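Local coordinates for putative acetyltransferase (Nocardia farcinica, PDB 3D9W), which probably transfers acetyl groups from acetyl-CoA to arylamines, at residues A[100-112]-A[187-199]. Numbering follows the deposited sequence.
Sequences VTGHTGRVTMGAG and WVDRYTFTTAPQY
Gly105 pairs with Phe193, Arg106 with Thr192 and Val107 with Tyr191 as strands 100-107 and 188-193 run antiparallel, their axes 4.3 Å apart at closest and their directions 137° apart. They are the central pair of the antiparallel sheet of this arylamine N-acetyltransferase, between strands 117-125 and 175-183. Within this ladder Arg106 and Thr192 are the hydrogen-bonded pair, while the side chains of Phe193, Tyr191 and Val107 start out on one face of the sheet; farther out, the Phe193 ring stacks with Trp177 and the Tyr191 hydroxyl is hydrogen-bonded to that of Tyr147. Beyond Phe193 the pairing breaks off, and residues 194-197 loop past the His103 ring before Gln198 rejoins Gly102 in a single bridge, a register shift of two. The ND1 of His103 donates to Ala196 O at 3.2 Å, a partner close to the ring plane, and Thr195 CA makes a CH-pi contact over one face, 3.8 Å from the ring centroid. A water bridges Thr104 N to Thr194 O, Thr194 OG1 and Ala196 O. The Gln198 side chain, bent at chi2 (-77°), crosses Thr104 at about a right angle and takes a hydrogen bond from its OG1 on OE1 (2.8 Å). At the far end, a type I' turn over Thr108 to Ala111 meets Asp189 and Arg190. Arg190 O accepts from both Thr108 N and Met109 N, and the CG2 methyl of Val188 lies against the Gly110 backbone. Asp189 OD1 is gripped twice: Thr108 OG1 meets its anti side, and Gly110 N, 2.9 Å from OD1, comes from above the carboxylate plane.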
# COMPACT_ATOMS: atom_id res chain seq x y z
N VAL A 100 -14.56 -8.59 -4.88
CA VAL A 100 -13.75 -7.89 -3.89
C VAL A 100 -14.30 -7.90 -2.48
O VAL A 100 -15.46 -7.53 -2.24
CB VAL A 100 -13.50 -6.44 -4.32
CG1 VAL A 100 -12.69 -5.71 -3.27
CG2 VAL A 100 -12.78 -6.42 -5.65
N THR A 101 -13.45 -8.32 -1.56
CA THR A 101 -13.78 -8.42 -0.14
C THR A 101 -12.52 -7.97 0.61
O THR A 101 -11.41 -8.24 0.18
CB THR A 101 -14.18 -9.88 0.21
OG1 THR A 101 -14.39 -10.02 1.62
CG2 THR A 101 -13.10 -10.82 -0.24
N GLY A 102 -12.68 -7.29 1.74
CA GLY A 102 -11.51 -6.81 2.44
C GLY A 102 -11.03 -7.53 3.67
O GLY A 102 -11.77 -8.27 4.31
N HIS A 103 -9.77 -7.30 3.99
CA HIS A 103 -9.11 -7.87 5.17
C HIS A 103 -8.19 -6.81 5.76
O HIS A 103 -7.87 -5.81 5.11
CB HIS A 103 -8.27 -9.10 4.82
CG HIS A 103 -9.05 -10.28 4.34
ND1 HIS A 103 -10.32 -10.58 4.80
CD2 HIS A 103 -8.72 -11.29 3.50
CE1 HIS A 103 -10.73 -11.71 4.26
NE2 HIS A 103 -9.78 -12.17 3.47
N THR A 104 -7.77 -7.02 7.00
CA THR A 104 -6.88 -6.09 7.67
C THR A 104 -5.76 -6.88 8.32
O THR A 104 -5.99 -7.93 8.92
CB THR A 104 -7.59 -5.29 8.76
OG1 THR A 104 -8.48 -4.35 8.16
CG2 THR A 104 -6.58 -4.55 9.60
N GLY A 105 -4.55 -6.37 8.19
CA GLY A 105 -3.43 -7.05 8.77
C GLY A 105 -2.71 -6.20 9.79
O GLY A 105 -2.95 -4.99 9.90
N ARG A 106 -1.82 -6.84 10.54
CA ARG A 106 -1.01 -6.18 11.55
C ARG A 106 0.43 -6.23 11.06
O ARG A 106 1.01 -7.31 10.93
CB ARG A 106 -1.08 -6.91 12.89
CG ARG A 106 -2.45 -7.13 13.46
CD ARG A 106 -2.33 -7.93 14.74
NE ARG A 106 -3.60 -8.41 15.26
CZ ARG A 106 -4.53 -7.65 15.82
NH1 ARG A 106 -4.34 -6.34 15.93
NH2 ARG A 106 -5.64 -8.19 16.28
N VAL A 107 1.01 -5.08 10.77
CA VAL A 107 2.38 -5.07 10.33
C VAL A 107 3.24 -5.40 11.53
O VAL A 107 2.95 -5.00 12.66
CB VAL A 107 2.79 -3.72 9.78
CG1 VAL A 107 4.21 -3.80 9.24
CG2 VAL A 107 1.83 -3.29 8.69
N THR A 108 4.30 -6.15 11.30
CA THR A 108 5.20 -6.55 12.36
C THR A 108 6.62 -6.20 11.97
O THR A 108 7.37 -5.66 12.78
CB THR A 108 5.08 -8.08 12.61
OG1 THR A 108 5.11 -8.77 11.36
CG2 THR A 108 3.79 -8.40 13.31
N MET A 109 6.98 -6.50 10.73
CA MET A 109 8.32 -6.21 10.24
C MET A 109 9.40 -6.66 11.21
O MET A 109 10.28 -5.89 11.57
CB MET A 109 8.49 -4.71 9.98
CG MET A 109 7.76 -4.23 8.76
SD MET A 109 8.22 -5.23 7.34
CE MET A 109 10.05 -4.97 7.33
N GLY A 110 9.32 -7.91 11.64
CA GLY A 110 10.31 -8.43 12.55
C GLY A 110 10.12 -8.02 14.00
O GLY A 110 10.66 -8.66 14.90
N ALA A 111 9.37 -6.96 14.23
CA ALA A 111 9.14 -6.53 15.61
C ALA A 111 8.41 -7.63 16.40
O ALA A 111 8.33 -8.79 15.96
CB ALA A 111 8.34 -5.23 15.62
N GLY A 112 7.87 -7.27 17.55
CA GLY A 112 7.18 -8.25 18.36
C GLY A 112 5.87 -7.68 18.84
O GLY A 112 5.21 -6.94 18.11
N TRP A 187 15.47 -12.63 5.67
CA TRP A 187 14.05 -12.92 5.72
C TRP A 187 13.41 -12.22 6.90
O TRP A 187 14.07 -11.85 7.87
CB TRP A 187 13.80 -14.42 5.82
CG TRP A 187 13.86 -15.09 4.52
CD1 TRP A 187 14.94 -15.72 3.97
CD2 TRP A 187 12.82 -15.15 3.54
NE1 TRP A 187 14.63 -16.17 2.70
CE2 TRP A 187 13.33 -15.83 2.42
CE3 TRP A 187 11.49 -14.69 3.51
CZ2 TRP A 187 12.57 -16.07 1.27
CZ3 TRP A 187 10.73 -14.93 2.37
CH2 TRP A 187 11.27 -15.61 1.27
N VAL A 188 12.10 -12.03 6.82
CA VAL A 188 11.41 -11.38 7.90
C VAL A 188 9.91 -11.44 7.65
O VAL A 188 9.45 -11.60 6.52
CB VAL A 188 11.86 -9.90 8.04
CG1 VAL A 188 11.37 -9.08 6.87
CG2 VAL A 188 11.36 -9.32 9.34
N ASP A 189 9.16 -11.35 8.74
CA ASP A 189 7.72 -11.36 8.69
C ASP A 189 7.26 -9.92 8.43
O ASP A 189 7.52 -9.02 9.23
CB ASP A 189 7.17 -11.89 10.01
CG ASP A 189 7.76 -11.17 11.22
OD1 ASP A 189 7.32 -10.03 11.52
OD2 ASP A 189 8.67 -11.73 11.87
N ARG A 190 6.62 -9.71 7.30
CA ARG A 190 6.14 -8.38 6.98
C ARG A 190 4.97 -8.10 7.91
O ARG A 190 5.06 -7.24 8.79
CB ARG A 190 5.70 -8.29 5.51
CG ARG A 190 5.18 -6.91 5.11
CD ARG A 190 4.59 -6.84 3.71
NE ARG A 190 5.61 -6.77 2.67
CZ ARG A 190 5.39 -6.36 1.42
NH1 ARG A 190 4.17 -5.98 1.06
NH2 ARG A 190 6.38 -6.32 0.54
N TYR A 191 3.89 -8.85 7.75
CA TYR A 191 2.71 -8.65 8.57
C TYR A 191 1.91 -9.92 8.77
O TYR A 191 2.26 -10.97 8.26
CB TYR A 191 1.81 -7.60 7.92
CG TYR A 191 1.42 -7.89 6.47
CD1 TYR A 191 0.75 -9.07 6.12
CD2 TYR A 191 1.73 -6.99 5.45
CE1 TYR A 191 0.41 -9.33 4.79
CE2 TYR A 191 1.39 -7.25 4.13
CZ TYR A 191 0.73 -8.42 3.81
OH TYR A 191 0.41 -8.66 2.50
N THR A 192 0.83 -9.81 9.52
CA THR A 192 -0.05 -10.95 9.74
C THR A 192 -1.48 -10.47 9.49
O THR A 192 -1.77 -9.29 9.64
CB THR A 192 0.02 -11.46 11.19
OG1 THR A 192 -0.56 -10.49 12.07
CG2 THR A 192 1.46 -11.73 11.59
N PHE A 193 -2.37 -11.38 9.10
CA PHE A 193 -3.76 -10.99 8.87
C PHE A 193 -4.73 -12.15 9.03
O PHE A 193 -4.36 -13.31 8.90
CB PHE A 193 -3.94 -10.37 7.48
CG PHE A 193 -3.76 -11.33 6.34
CD1 PHE A 193 -2.50 -11.59 5.83
CD2 PHE A 193 -4.86 -11.92 5.74
CE1 PHE A 193 -2.33 -12.42 4.74
CE2 PHE A 193 -4.71 -12.75 4.64
CZ PHE A 193 -3.45 -13.00 4.14
N THR A 194 -5.98 -11.81 9.33
CA THR A 194 -7.03 -12.80 9.50
C THR A 194 -7.92 -12.72 8.28
O THR A 194 -7.72 -11.87 7.42
CB THR A 194 -7.88 -12.53 10.77
OG1 THR A 194 -8.61 -11.30 10.63
CG2 THR A 194 -6.99 -12.47 12.00
N THR A 195 -8.91 -13.60 8.20
CA THR A 195 -9.79 -13.57 7.05
C THR A 195 -11.13 -12.96 7.38
O THR A 195 -12.13 -13.19 6.70
CB THR A 195 -10.01 -14.97 6.50
OG1 THR A 195 -10.38 -15.84 7.57
CG2 THR A 195 -8.74 -15.47 5.83
N ALA A 196 -11.15 -12.16 8.44
CA ALA A 196 -12.37 -11.48 8.85
C ALA A 196 -12.79 -10.48 7.77
O ALA A 196 -11.98 -9.66 7.33
CB ALA A 196 -12.13 -10.74 10.16
N PRO A 197 -14.05 -10.55 7.31
CA PRO A 197 -14.55 -9.64 6.27
C PRO A 197 -14.40 -8.20 6.74
O PRO A 197 -14.84 -7.86 7.84
CB PRO A 197 -16.02 -10.05 6.15
CG PRO A 197 -15.98 -11.49 6.46
CD PRO A 197 -15.07 -11.55 7.66
N GLN A 198 -13.78 -7.36 5.92
CA GLN A 198 -13.58 -5.96 6.27
C GLN A 198 -14.23 -5.06 5.23
O GLN A 198 -14.32 -5.41 4.05
CB GLN A 198 -12.08 -5.65 6.37
CG GLN A 198 -11.41 -6.34 7.56
CD GLN A 198 -11.70 -5.65 8.89
OE1 GLN A 198 -11.06 -4.65 9.24
NE2 GLN A 198 -12.67 -6.17 9.62
N TYR A 199 -14.69 -3.89 5.66
CA TYR A 199 -15.37 -2.96 4.77
C TYR A 199 -14.89 -1.52 4.89
O TYR A 199 -14.11 -1.18 5.77
CB TYR A 199 -16.86 -3.06 5.04
CG TYR A 199 -17.38 -4.47 4.92
CD1 TYR A 199 -17.57 -5.05 3.67
CD2 TYR A 199 -17.66 -5.23 6.06
CE1 TYR A 199 -18.03 -6.36 3.55
CE2 TYR A 199 -18.11 -6.55 5.94
CZ TYR A 199 -18.30 -7.11 4.68
OH TYR A 199 -18.78 -8.39 4.54
O HOH W 1 -6.13 -9.35 11.71
O HOH W 2 -9.24 -9.60 8.12